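Local coordinates for PmbA-related protein (Thermotoga maritima, PDB 1VL4) that is of uncertain function but probably acts as a metallopeptidase, as its PmbA/TldD relatives of the peptidase U62 family are thought to do, at residues A[121-126]-A[156-161]; A[182-187]-A[211-216]; A[196-201]-A[218-223]; A[240-245]-A[425-430]; A[366-371]-A[387-392]. All blocks are in the same frame, centred on the assembly; numbering follows the deposited sequence. Where two conformers were deposited one is given.

Overall arrangement
Contacts 1, 2 and 3 belong to one antiparallel sheet: 156-161, 182-187 and 196-201 lie on three successive neighbouring strands, covered by the turn 121-126 and by helix 210-223. Contacts 2 and 3 share that helix, their centres only about 5 Å apart, whereas the centres of contacts 1 and 2 are about 20 Å apart and the two meet through Tyr156 and Leu182. Contacts 4 and 5, in the C-terminal family region, have centres about 13 Å apart and join where Thr242 meets Thr369. Arg240 ties three contacts together through salt bridges to Glu220 and Glu370, and Lys427 of contact 4 reaches Tyr199 of contact 3.

Contact 1: residues A[121-126]-A[156-161]; sequences GRFEKL and YKDMVI
Tyr156 opens the contact with its hydroxyl, which lies at the edge of the Phe123 ring, near the ring plane, with OH 3.3 Å from CD1. Its CG stands anti to the backbone N (chi1 172°), a setting that carries the long ring out toward the turn although the CB starts off to one side. The same oxygen lies 3.9 Å from CD1 of Leu126, so a polar tip is bordered by two apolar side chains. Its polarity is met within the strand: Tyr156 OH donates to OD2 of Asp158 at 2.5 Å, OD2 accepting through its anti lone pair, the one turned away from the other carboxylate oxygen. Asp158 OD2 also forms a salt bridge with Lys131 of helix 128-143, which suits a carboxylate in this buried place. Asp158 adds an apolar contact through its methylene, CB lying 3.7 Å from Phe123 CD1, while carboxylate and ring planes are 39° apart. Two residues on, Val160 brings CG2 to within 3.8 Å of Glu124 CD; the two side chains cross at about a right angle, and the extended glutamate lays CG and its carboxylate carbon beside that one methyl. Asp158 and Val160 point toward the turn, and the end of Tyr156 reaches it, because alternate residues of a strand share a face. The pattern is that of a helical turn packed over one face of an antiparallel sheet, with Phe123 turned in against the strand.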
# COMPACT_ATOMS: atom_id res chain seq x y z
N GLY A 121 16.32 19.17 15.12
CA GLY A 121 15.38 19.81 16.04
C GLY A 121 14.73 21.09 15.55
O GLY A 121 13.99 21.72 16.28
N ARG A 122 14.98 21.51 14.33
CA ARG A 122 14.41 22.76 13.87
C ARG A 122 13.01 22.62 13.25
O ARG A 122 12.22 23.55 13.36
CB ARG A 122 15.38 23.46 12.93
CG ARG A 122 16.70 23.85 13.65
CD ARG A 122 17.55 24.78 12.85
NE ARG A 122 16.83 25.99 12.51
CZ ARG A 122 16.65 27.02 13.34
NH1 ARG A 122 17.13 27.00 14.58
NH2 ARG A 122 15.96 28.10 12.91
N PHE A 123 12.67 21.50 12.63
CA PHE A 123 11.30 21.35 12.06
C PHE A 123 10.27 21.46 13.19
O PHE A 123 9.22 22.09 13.03
CB PHE A 123 11.14 20.02 11.25
CG PHE A 123 11.55 20.14 9.82
CD1 PHE A 123 10.74 20.82 8.92
CD2 PHE A 123 12.78 19.60 9.38
CE1 PHE A 123 11.13 20.99 7.60
CE2 PHE A 123 13.16 19.74 8.07
CZ PHE A 123 12.36 20.42 7.17
N GLU A 124 10.59 20.86 14.34
CA GLU A 124 9.75 20.84 15.55
C GLU A 124 9.41 22.19 16.11
O GLU A 124 8.38 22.35 16.76
CB GLU A 124 10.48 20.12 16.70
CG GLU A 124 10.31 18.65 16.69
CD GLU A 124 11.29 17.98 17.64
OE1 GLU A 124 12.49 17.90 17.29
OE2 GLU A 124 10.84 17.57 18.73
N LYS A 125 10.29 23.15 15.90
CA LYS A 125 10.07 24.53 16.33
C LYS A 125 9.11 25.36 15.47
O LYS A 125 8.64 26.40 15.92
CB LYS A 125 11.43 25.23 16.41
CG LYS A 125 12.27 24.60 17.56
CD LYS A 125 13.41 25.51 18.03
CE LYS A 125 14.62 25.47 17.08
NZ LYS A 125 15.70 24.61 17.63
N LEU A 126 8.83 24.94 14.25
CA LEU A 126 7.96 25.69 13.37
C LEU A 126 6.54 25.64 13.86
O LEU A 126 6.07 24.63 14.33
CB LEU A 126 7.95 25.08 11.96
CG LEU A 126 9.21 25.18 11.15
CD1 LEU A 126 8.93 24.57 9.79
CD2 LEU A 126 9.70 26.62 11.01
N TYR A 156 3.74 19.06 1.73
CA TYR A 156 4.70 19.29 2.81
C TYR A 156 4.65 18.09 3.77
O TYR A 156 3.57 17.63 4.17
CB TYR A 156 4.32 20.60 3.56
CG TYR A 156 5.16 20.82 4.83
CD1 TYR A 156 4.79 20.22 6.05
CD2 TYR A 156 6.34 21.56 4.80
CE1 TYR A 156 5.58 20.36 7.20
CE2 TYR A 156 7.10 21.73 5.92
CZ TYR A 156 6.72 21.11 7.13
OH TYR A 156 7.52 21.26 8.26
N LYS A 157 5.81 17.66 4.24
CA LYS A 157 5.87 16.74 5.33
C LYS A 157 7.09 16.94 6.23
O LYS A 157 8.18 17.19 5.75
CB LYS A 157 5.88 15.29 4.81
CG LYS A 157 5.74 14.30 5.97
CD LYS A 157 5.38 12.89 5.53
CE LYS A 157 5.21 11.98 6.73
NZ LYS A 157 4.96 10.56 6.29
N ASP A 158 6.88 16.84 7.55
CA ASP A 158 7.99 16.65 8.44
C ASP A 158 7.76 15.52 9.40
O ASP A 158 6.62 15.08 9.63
CB ASP A 158 8.36 17.96 9.17
CG ASP A 158 7.33 18.44 10.15
OD1 ASP A 158 6.97 17.70 11.08
OD2 ASP A 158 6.88 19.61 10.04
N MET A 159 8.86 14.97 9.92
CA MET A 159 8.84 13.75 10.75
C MET A 159 10.00 13.79 11.75
O MET A 159 11.12 14.22 11.38
CB MET A 159 8.90 12.47 9.85
CG MET A 159 8.43 11.16 10.55
SD MET A 159 7.74 9.90 9.42
CE MET A 159 7.09 8.73 10.61
N VAL A 160 9.74 13.32 13.00
CA VAL A 160 10.79 13.00 13.98
C VAL A 160 10.58 11.53 14.40
O VAL A 160 9.43 11.09 14.63
CB VAL A 160 10.71 13.82 15.29
CG1 VAL A 160 11.90 13.39 16.24
CG2 VAL A 160 10.77 15.24 15.05
N ILE A 161 11.68 10.80 14.46
CA ILE A 161 11.65 9.36 14.74
C ILE A 161 12.72 9.04 15.78
O ILE A 161 13.87 9.47 15.64
CB ILE A 161 11.90 8.52 13.45
CG1 ILE A 161 10.85 8.88 12.39
CG2 ILE A 161 11.91 7.03 13.79
CD1 ILE A 161 11.16 8.44 11.00

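Contact 2: residues A[182-187]-A[211-216]; sequences LFAMAI and EEIGKR
Ile213 has the largest share of any residue in this contact, its two branches divided between Leu182 and Ala184. The delta methyl leads: CD1 lies 3.8 Å from CB of Leu182 and 3.9 Å from its CD2, and it also approaches the backbone, 3.7 Å from Leu182 O. Leu182 sets its CG anti to the backbone N (chi1 -173°), which lays the isobutyl group across the end of the isoleucine. The other branch, Ile213 CG2, rests 4.0 Å from Ala184 CB and at a similar distance from the amide N of that alanine. This is helix-on-sheet packing: helix 210-223 runs over one face of the antiparallel sheet, the short segments inclined by 29° with their axes 7.6 Å apart. A beta-branched residue suits the interface, since two arms leaving one CB can reach successive inward-facing residues of the strand. With Ile213 cut back to alanine, both methyl contacts go, which is likely to open a gap beside Leu182 CB and Ala184 CB. Ala184 is small enough to let the helix come close, and Gly214 offers it only backbone, CA standing 4.4 Å from the alanine CB. Tyr156 and Pro210 also touch Leu182, while Ala217, one turn after Ile213, packs on Ala184.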
# COMPACT_ATOMS: atom_id res chain seq x y z
N LEU A 182 9.29 19.02 0.75
CA LEU A 182 8.33 19.87 0.13
C LEU A 182 8.36 19.55 -1.35
O LEU A 182 9.45 19.48 -1.93
CB LEU A 182 8.67 21.33 0.36
CG LEU A 182 7.69 22.41 -0.08
CD1 LEU A 182 6.26 22.22 0.44
CD2 LEU A 182 8.21 23.80 0.32
N PHE A 183 7.17 19.38 -1.92
CA PHE A 183 6.98 18.88 -3.28
C PHE A 183 5.92 19.75 -3.93
O PHE A 183 4.96 20.20 -3.31
CB PHE A 183 6.53 17.39 -3.28
CG PHE A 183 5.94 16.88 -4.63
CD1 PHE A 183 6.79 16.32 -5.60
CD2 PHE A 183 4.59 16.93 -4.90
CE1 PHE A 183 6.32 15.86 -6.78
CE2 PHE A 183 4.10 16.47 -6.10
CZ PHE A 183 4.97 15.91 -7.04
N ALA A 184 6.10 19.99 -5.22
CA ALA A 184 5.09 20.67 -6.01
C ALA A 184 5.01 20.07 -7.41
O ALA A 184 6.03 19.63 -7.97
CB ALA A 184 5.42 22.14 -6.11
N MET A 185 3.79 20.04 -7.95
CA MET A 185 3.56 19.57 -9.32
C MET A 185 2.69 20.58 -10.06
O MET A 185 1.63 21.00 -9.54
CB MET A 185 2.89 18.17 -9.35
CG MET A 185 2.88 17.54 -10.76
SD MET A 185 1.31 16.76 -11.12
CE MET A 185 1.03 17.14 -12.85
N ALA A 186 3.13 20.96 -11.26
CA ALA A 186 2.42 21.92 -12.07
C ALA A 186 2.01 21.32 -13.42
O ALA A 186 2.62 20.38 -13.91
CB ALA A 186 3.24 23.17 -12.23
N ILE A 187 0.93 21.83 -13.98
CA ILE A 187 0.48 21.48 -15.36
C ILE A 187 0.49 22.70 -16.27
O ILE A 187 -0.14 23.72 -15.94
CB ILE A 187 -0.93 20.85 -15.36
CG1 ILE A 187 -0.91 19.56 -14.53
CG2 ILE A 187 -1.44 20.60 -16.81
CD1 ILE A 187 -2.21 18.86 -14.39
N GLU A 211 9.76 28.90 -2.82
CA GLU A 211 9.72 29.66 -4.04
C GLU A 211 10.48 28.92 -5.15
O GLU A 211 9.99 28.79 -6.27
CB GLU A 211 10.28 31.08 -3.77
CG GLU A 211 10.38 32.01 -5.02
N GLU A 212 11.68 28.43 -4.87
CA GLU A 212 12.41 27.73 -5.92
C GLU A 212 11.75 26.40 -6.33
O GLU A 212 11.80 26.01 -7.51
CB GLU A 212 13.84 27.48 -5.49
CG GLU A 212 14.66 26.66 -6.50
CD GLU A 212 14.74 27.33 -7.90
OE1 GLU A 212 14.49 28.55 -8.03
OE2 GLU A 212 15.07 26.63 -8.87
N ILE A 213 11.16 25.71 -5.36
CA ILE A 213 10.53 24.44 -5.63
C ILE A 213 9.32 24.62 -6.56
O ILE A 213 9.11 23.83 -7.48
CB ILE A 213 10.09 23.70 -4.33
CG1 ILE A 213 11.32 23.17 -3.59
CG2 ILE A 213 9.14 22.53 -4.65
CD1 ILE A 213 11.09 22.81 -2.11
N GLY A 214 8.48 25.61 -6.27
CA GLY A 214 7.33 25.92 -7.11
C GLY A 214 7.76 26.38 -8.49
O GLY A 214 7.21 25.95 -9.49
N LYS A 215 8.76 27.25 -8.52
CA LYS A 215 9.34 27.77 -9.79
C LYS A 215 9.88 26.62 -10.67
O LYS A 215 9.54 26.51 -11.85
CB LYS A 215 10.45 28.77 -9.45
CG LYS A 215 11.02 29.54 -10.65
CD LYS A 215 12.35 30.22 -10.32
CE LYS A 215 12.73 31.29 -11.36
NZ LYS A 215 14.21 31.52 -11.39
N ARG A 216 10.71 25.73 -10.11
CA ARG A 216 11.12 24.51 -10.83
C ARG A 216 10.00 23.59 -11.34
O ARG A 216 10.12 23.08 -12.44
CB ARG A 216 12.15 23.69 -10.07
CG ARG A 216 13.35 24.51 -9.81
CD ARG A 216 14.67 23.79 -9.88
NE ARG A 216 15.37 23.80 -8.60
CZ ARG A 216 16.69 23.63 -8.46
NH1 ARG A 216 17.47 23.44 -9.52
NH2 ARG A 216 17.23 23.63 -7.25

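Contact 3: residues A[196-201]-A[218-223]; sequences GSWYEL and AEEAIS
Glu220 lies against the backbone of Gly196 and Ser197 and packs its aliphatic part between helix and strand. Its CG is anti to the carbonyl carbon (chi1 -70°), and a second bend about CB-CG (chi2 -74°) follows, so that the methylenes lie along the strand while the carboxylate turns aside. CB stands 3.7 Å from Gly196 CA, and CG is 3.6 Å from Ser197 O. The same CG comes within 4.4 Å of Trp198 CE3, a looser and oblique approach to the indole. Trp198 points its CB toward the helix, and its ring meets Arg216 and Thr242 as well.

Here the C-terminal part of helix 210-223 passes over 194-202, an outer strand of the antiparallel sheet, and the two run nearly antiparallel, at 155°. The axes approach to 5.8 Å, very close for a helix on a strand, and Gly196 makes this possible: a CB on it would collide with Ala221 N and Glu220 CB. Ala221 opposite is also small, placing its methyl 3.6 Å from Gly196 N.

The polar end of Glu220 has its main partner in Arg240, which forms a salt bridge with OE1. Glu220 OE1 may also accept from a water 3.0 Å away, and the water in turn accepts from Ser197 N. Ser197 points its own CB to the other side of the sheet, against Phe183 and Met185, so what it turns to the helix is backbone.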
# COMPACT_ATOMS: atom_id res chain seq x y z
N GLY A 196 4.95 18.77 -14.82
CA GLY A 196 6.27 18.97 -14.28
C GLY A 196 6.15 18.86 -12.77
O GLY A 196 5.07 19.09 -12.20
N SER A 197 7.22 18.44 -12.12
CA SER A 197 7.27 18.45 -10.66
C SER A 197 8.68 18.63 -10.15
O SER A 197 9.68 18.51 -10.90
CB SER A 197 6.63 17.18 -10.09
OG SER A 197 7.39 16.01 -10.30
N TRP A 198 8.78 18.99 -8.87
CA TRP A 198 10.07 19.10 -8.23
C TRP A 198 9.87 18.91 -6.72
O TRP A 198 8.82 19.26 -6.19
CB TRP A 198 10.70 20.49 -8.52
CG TRP A 198 12.16 20.53 -8.23
CD1 TRP A 198 12.77 21.07 -7.15
CD2 TRP A 198 13.19 19.94 -9.02
NE1 TRP A 198 14.12 20.84 -7.20
CE2 TRP A 198 14.41 20.17 -8.35
CE3 TRP A 198 13.20 19.25 -10.23
CZ2 TRP A 198 15.62 19.74 -8.86
CZ3 TRP A 198 14.42 18.83 -10.74
CH2 TRP A 198 15.61 19.09 -10.06
N TYR A 199 10.89 18.38 -6.04
CA TYR A 199 10.89 18.24 -4.59
C TYR A 199 12.27 18.55 -4.05
O TYR A 199 13.30 18.46 -4.77
CB TYR A 199 10.49 16.81 -4.14
CG TYR A 199 11.47 15.75 -4.56
CD1 TYR A 199 12.57 15.39 -3.77
CD2 TYR A 199 11.31 15.11 -5.77
CE1 TYR A 199 13.51 14.41 -4.24
CE2 TYR A 199 12.22 14.15 -6.22
CZ TYR A 199 13.31 13.83 -5.47
OH TYR A 199 14.14 12.87 -5.99
N GLU A 200 12.30 18.93 -2.78
CA GLU A 200 13.56 18.98 -2.02
C GLU A 200 13.34 18.16 -0.72
O GLU A 200 12.26 18.16 -0.14
CB GLU A 200 13.96 20.43 -1.71
CG GLU A 200 14.66 21.22 -2.86
CD GLU A 200 14.70 22.79 -2.70
OE1 GLU A 200 14.51 23.35 -1.57
OE2 GLU A 200 14.95 23.47 -3.75
N LEU A 201 14.37 17.40 -0.33
CA LEU A 201 14.46 16.74 1.00
C LEU A 201 15.42 17.56 1.85
O LEU A 201 16.39 18.11 1.32
CB LEU A 201 14.96 15.31 0.83
CG LEU A 201 13.87 14.39 0.31
CD1 LEU A 201 14.47 13.27 -0.53
CD2 LEU A 201 13.04 13.84 1.46
N ALA A 218 7.05 24.49 -12.28
CA ALA A 218 6.48 25.22 -13.43
C ALA A 218 7.44 25.13 -14.64
O ALA A 218 7.05 24.70 -15.72
CB ALA A 218 6.27 26.66 -13.07
N GLU A 219 8.70 25.50 -14.43
CA GLU A 219 9.77 25.37 -15.45
C GLU A 219 9.81 23.98 -16.08
O GLU A 219 9.91 23.85 -17.29
CB GLU A 219 11.14 25.73 -14.86
CG GLU A 219 11.30 27.22 -14.55
CD GLU A 219 12.53 27.57 -13.68
OE1 GLU A 219 13.12 26.67 -13.02
OE2 GLU A 219 12.89 28.77 -13.62
N GLU A 220 9.70 22.95 -15.26
CA GLU A 220 9.61 21.59 -15.74
C GLU A 220 8.45 21.39 -16.73
O GLU A 220 8.65 20.99 -17.88
CB GLU A 220 9.52 20.62 -14.56
CG GLU A 220 10.81 20.49 -13.74
CD GLU A 220 11.89 19.67 -14.47
OE1 GLU A 220 11.66 18.46 -14.72
OE2 GLU A 220 12.98 20.24 -14.76
N ALA A 221 7.26 21.76 -16.31
CA ALA A 221 6.08 21.63 -17.15
C ALA A 221 6.16 22.44 -18.45
O ALA A 221 5.80 21.96 -19.52
CB ALA A 221 4.83 22.02 -16.34
N ILE A 222 6.60 23.69 -18.32
CA ILE A 222 6.62 24.62 -19.44
C ILE A 222 7.60 24.19 -20.53
O ILE A 222 7.35 24.38 -21.73
CB ILE A 222 6.99 26.03 -18.94
CG1 ILE A 222 5.79 26.70 -18.28
CG2 ILE A 222 7.49 26.94 -20.08
CD1 ILE A 222 6.15 27.84 -17.33
N SER A 223 8.72 23.62 -20.11
CA SER A 223 9.77 23.20 -21.02
C SER A 223 9.32 22.08 -21.96
O SER A 223 9.93 21.88 -23.02
CB SER A 223 11.01 22.79 -20.26
OG SER A 223 10.81 21.60 -19.56
O HOH W 1 9.25 17.05 -13.76

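Contact 4: residues A[240-245]-A[425-430]; sequences RNTALL and DVKVSQ
One direct hydrogen bond crosses the contact: Asn241 ND2 donates to Asp425 O at 2.7 Å, with an N-H...O angle of 156°. The acceptor lies close to the amide plane, though the donor is tilted from the plane of the carbonyl. Asn241 reaches it with CG between its own backbone N and carbonyl carbon (chi1 52°), and its OD1 meanwhile accepts a weak bond from Thr242 N. Asp425 OD2 is bonded to Ser436 OG.

Apolar contacts follow along the lysine stem. Leu245 crosses Lys427 at about a right angle, CD1 lying 3.8 Å from Lys427 CG, while its other methyl, CD2, is 4.0 Å from Ser429 CB. Thr242 CG2 meets Lys427 CD at 4.0 Å. Beyond them the ammonium bonds to Tyr199 O and makes cation-pi contacts with Tyr199 and Trp198.

Within the first segment, Arg240 grips Thr242 OG1 side-on, NE at 3.0 Å and NH1 at 3.1 Å, with OG1 almost in the guanidinium plane; NH1 is also salt-bridged to Glu220 and Glu370. The same hydroxyl is bonded to Thr369 O. A valine in place of Thr242 would probably keep the touch on Lys427 but leave Arg240 NE and Thr369 O without this partner. The start of helix 241-247 is thus held to 425-430 by one hydrogen bond from the Asn241 amide and by packing along Lys427, while Lys427 and Arg240 turn their charges to the strands and helix nearby.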
# COMPACT_ATOMS: atom_id res chain seq x y z
N ARG A 240 18.83 12.22 -16.71
CA ARG A 240 18.96 13.18 -15.64
C ARG A 240 18.84 12.48 -14.28
O ARG A 240 18.17 11.45 -14.16
CB ARG A 240 17.94 14.28 -15.73
CG ARG A 240 18.30 15.53 -14.93
CD ARG A 240 17.33 16.65 -15.16
NE ARG A 240 16.05 16.38 -14.50
CZ ARG A 240 14.97 17.12 -14.66
NH1 ARG A 240 13.87 16.77 -14.04
NH2 ARG A 240 15.01 18.22 -15.41
N ASN A 241 19.51 13.07 -13.30
CA ASN A 241 19.48 12.60 -11.91
C ASN A 241 18.09 12.15 -11.41
O ASN A 241 17.95 11.06 -10.85
CB ASN A 241 20.17 13.62 -10.93
CG ASN A 241 19.68 15.07 -11.04
OD1 ASN A 241 18.59 15.35 -11.54
ND2 ASN A 241 20.49 15.99 -10.48
N THR A 242 17.09 12.98 -11.62
CA THR A 242 15.73 12.67 -11.16
C THR A 242 15.17 11.35 -11.72
O THR A 242 14.48 10.63 -11.01
CB THR A 242 14.75 13.79 -11.55
OG1 THR A 242 14.94 14.10 -12.93
CG2 THR A 242 15.03 15.03 -10.77
N ALA A 243 15.47 11.02 -12.99
CA ALA A 243 15.03 9.72 -13.56
C ALA A 243 15.87 8.58 -12.95
O ALA A 243 15.35 7.52 -12.55
CB ALA A 243 15.14 9.74 -15.08
N LEU A 244 17.17 8.80 -12.83
CA LEU A 244 18.07 7.74 -12.40
C LEU A 244 17.83 7.42 -10.94
O LEU A 244 17.94 6.26 -10.55
CB LEU A 244 19.52 8.12 -12.67
CG LEU A 244 20.58 7.11 -12.27
CD1 LEU A 244 20.42 5.82 -13.08
CD2 LEU A 244 21.95 7.72 -12.49
N LEU A 245 17.52 8.43 -10.13
CA LEU A 245 17.20 8.23 -8.71
C LEU A 245 16.07 7.20 -8.57
O LEU A 245 16.14 6.37 -7.68
CB LEU A 245 16.77 9.54 -8.01
CG LEU A 245 17.88 10.51 -7.70
CD1 LEU A 245 17.29 11.86 -7.34
CD2 LEU A 245 18.76 9.93 -6.57
N ASP A 425 26.11 16.58 -10.82
CA ASP A 425 24.86 17.19 -10.36
C ASP A 425 24.11 16.18 -9.52
O ASP A 425 23.06 15.70 -9.88
CB ASP A 425 23.98 17.68 -11.53
CG ASP A 425 23.68 16.59 -12.56
OD1 ASP A 425 24.48 15.64 -12.66
OD2 ASP A 425 22.65 16.69 -13.26
N VAL A 426 24.68 15.91 -8.35
CA VAL A 426 24.14 14.93 -7.42
C VAL A 426 22.86 15.43 -6.75
O VAL A 426 22.78 16.59 -6.34
CB VAL A 426 25.18 14.61 -6.34
CG1 VAL A 426 24.57 13.70 -5.25
CG2 VAL A 426 26.41 13.99 -6.98
N LYS A 427 21.84 14.58 -6.75
CA LYS A 427 20.58 14.86 -6.10
C LYS A 427 20.26 13.68 -5.17
O LYS A 427 20.58 12.53 -5.46
CB LYS A 427 19.45 15.07 -7.12
CG LYS A 427 18.10 15.44 -6.51
CD LYS A 427 17.14 16.02 -7.48
CE LYS A 427 15.71 16.13 -6.92
NZ LYS A 427 15.53 17.10 -5.82
N VAL A 428 19.59 13.99 -4.07
CA VAL A 428 19.25 12.98 -3.06
C VAL A 428 17.75 12.64 -3.12
O VAL A 428 16.89 13.53 -3.27
CB VAL A 428 19.65 13.53 -1.66
CG1 VAL A 428 19.15 12.58 -0.54
CG2 VAL A 428 21.05 13.69 -1.55
N SER A 429 17.42 11.35 -3.00
CA SER A 429 16.05 10.94 -2.87
C SER A 429 15.95 10.20 -1.53
O SER A 429 16.78 10.41 -0.64
CB SER A 429 15.64 10.02 -4.04
OG SER A 429 14.26 9.85 -4.09
N GLN A 430 14.98 9.31 -1.41
CA GLN A 430 14.68 8.65 -0.15
C GLN A 430 15.72 7.66 0.27
O GLN A 430 16.15 7.65 1.43
CB GLN A 430 13.31 7.95 -0.22
CG GLN A 430 12.18 8.96 -0.31
CD GLN A 430 10.85 8.38 0.13
OE1 GLN A 430 10.74 7.18 0.44
NE2 GLN A 430 9.84 9.23 0.20
O HOH W 2 13.80 7.89 -6.06

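Contact 5: residues A[366-371]-A[387-392]; sequences VVITEV and LFAKGY
Thr369 and Tyr392 meet on one side of this antiparallel pair, and the threonine can be followed outward. CB sits 4.1 Å from Lys390 O. From there the branches part: OG1 takes the position between the backbone N and carbonyl carbon (chi1 53°), and CG2 goes anti to the carbonyl carbon, toward the tyrosine. CG2 reaches the ring edge, near its plane, 3.5 Å from Tyr392 CE1, the two side chains crossing at about a right angle. OG1 lies 3.3 Å from Lys390 O, a weak bond whose proton is not settled, and it shares a water with Tyr392 OH.

Thr369 is also where the register slips. Its N donates to Lys390 O at 2.8 Å, and Glu370 N makes a weak, long bond to Lys390 O, 3.5 Å: a classic beta bulge, two residues facing one. Regular pairing holds beyond it, Val367 N bonding to Tyr392 O at 2.9 Å and Lys390 N to Glu370 O at 2.9 Å. Gly391 suits its close pairing with Ile368, their CA atoms 4.1 Å apart, where a CB would be tight. On the other face Ile368, Val371 and Ala389 supply small and branched apolar groups, with Leu387 near Val371. Backbone bonds therefore hold the two strands together, while the polar ends of Glu370, Lys390 and Tyr392 reach beyond them to Arg240, Ser195 and Ser223.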
# COMPACT_ATOMS: atom_id res chain seq x y z
N VAL A 366 18.75 11.63 -26.69
CA VAL A 366 17.60 11.85 -25.84
C VAL A 366 18.05 12.20 -24.43
O VAL A 366 18.98 11.61 -23.90
CB VAL A 366 16.73 10.59 -25.77
CG1 VAL A 366 15.52 10.84 -24.84
CG2 VAL A 366 16.26 10.19 -27.17
N VAL A 367 17.36 13.16 -23.83
CA VAL A 367 17.47 13.43 -22.40
C VAL A 367 16.20 12.86 -21.74
O VAL A 367 15.10 13.17 -22.15
CB VAL A 367 17.60 14.93 -22.09
CG1 VAL A 367 17.43 15.19 -20.57
CG2 VAL A 367 18.94 15.48 -22.61
N ILE A 368 16.36 12.00 -20.75
CA ILE A 368 15.22 11.50 -20.00
C ILE A 368 15.29 12.10 -18.61
O ILE A 368 16.27 11.90 -17.88
CB ILE A 368 15.14 9.96 -20.04
CG1 ILE A 368 14.50 9.57 -21.37
CG2 ILE A 368 14.29 9.36 -18.87
CD1 ILE A 368 14.93 8.28 -21.82
N THR A 369 14.23 12.83 -18.26
CA THR A 369 14.15 13.58 -17.00
C THR A 369 13.29 12.90 -15.94
O THR A 369 13.50 13.15 -14.77
CB THR A 369 13.56 14.97 -17.21
OG1 THR A 369 12.30 14.86 -17.90
CG2 THR A 369 14.52 15.84 -18.03
N GLU A 370 12.33 12.09 -16.35
CA GLU A 370 11.48 11.35 -15.41
C GLU A 370 11.08 10.02 -16.02
O GLU A 370 10.92 9.91 -17.25
CB GLU A 370 10.21 12.15 -15.08
CG GLU A 370 10.47 13.63 -14.66
CD GLU A 370 11.12 13.76 -13.29
OE1 GLU A 370 11.19 12.73 -12.56
OE2 GLU A 370 11.54 14.89 -12.95
N VAL A 371 10.96 9.01 -15.16
CA VAL A 371 10.36 7.70 -15.53
C VAL A 371 9.11 7.39 -14.66
O VAL A 371 9.01 7.83 -13.54
CB VAL A 371 11.38 6.56 -15.42
CG1 VAL A 371 12.41 6.64 -16.53
CG2 VAL A 371 12.08 6.55 -14.06
N LEU A 387 9.32 1.22 -19.43
CA LEU A 387 8.86 2.31 -18.59
C LEU A 387 8.47 3.48 -19.45
O LEU A 387 9.21 3.85 -20.39
CB LEU A 387 9.97 2.75 -17.63
CG LEU A 387 10.44 1.75 -16.56
CD1 LEU A 387 11.71 2.26 -15.91
CD2 LEU A 387 9.35 1.48 -15.50
N PHE A 388 7.33 4.07 -19.15
CA PHE A 388 6.97 5.35 -19.71
C PHE A 388 7.96 6.39 -19.21
O PHE A 388 8.49 6.27 -18.11
CB PHE A 388 5.57 5.77 -19.31
CG PHE A 388 4.49 4.88 -19.83
CD1 PHE A 388 4.13 3.74 -19.13
CD2 PHE A 388 3.82 5.19 -20.98
CE1 PHE A 388 3.12 2.92 -19.60
CE2 PHE A 388 2.81 4.38 -21.44
CZ PHE A 388 2.46 3.25 -20.74
N ALA A 389 8.23 7.39 -20.04
CA ALA A 389 9.27 8.37 -19.70
C ALA A 389 8.96 9.75 -20.27
O ALA A 389 8.11 9.89 -21.17
CB ALA A 389 10.64 7.87 -20.20
N LYS A 390 9.61 10.75 -19.69
CA LYS A 390 9.56 12.14 -20.17
C LYS A 390 10.99 12.58 -20.48
O LYS A 390 11.92 12.19 -19.78
CB LYS A 390 9.05 13.06 -19.05
CG LYS A 390 7.51 13.09 -18.85
CD LYS A 390 7.20 13.78 -17.51
CE LYS A 390 5.84 14.45 -17.51
NZ LYS A 390 4.70 13.47 -17.41
N GLY A 391 11.16 13.41 -21.50
CA GLY A 391 12.46 13.92 -21.85
C GLY A 391 12.42 14.88 -23.04
O GLY A 391 11.37 15.46 -23.36
N TYR A 392 13.59 15.02 -23.69
CA TYR A 392 13.86 16.05 -24.68
C TYR A 392 14.72 15.43 -25.79
O TYR A 392 15.43 14.46 -25.54
CB TYR A 392 14.64 17.20 -24.02
CG TYR A 392 13.88 17.83 -22.89
CD1 TYR A 392 13.86 17.23 -21.64
CD2 TYR A 392 13.10 18.98 -23.08
CE1 TYR A 392 13.10 17.76 -20.61
CE2 TYR A 392 12.34 19.54 -22.02
CZ TYR A 392 12.35 18.91 -20.79
OH TYR A 392 11.64 19.40 -19.70
O HOH W 3 11.07 17.68 -17.36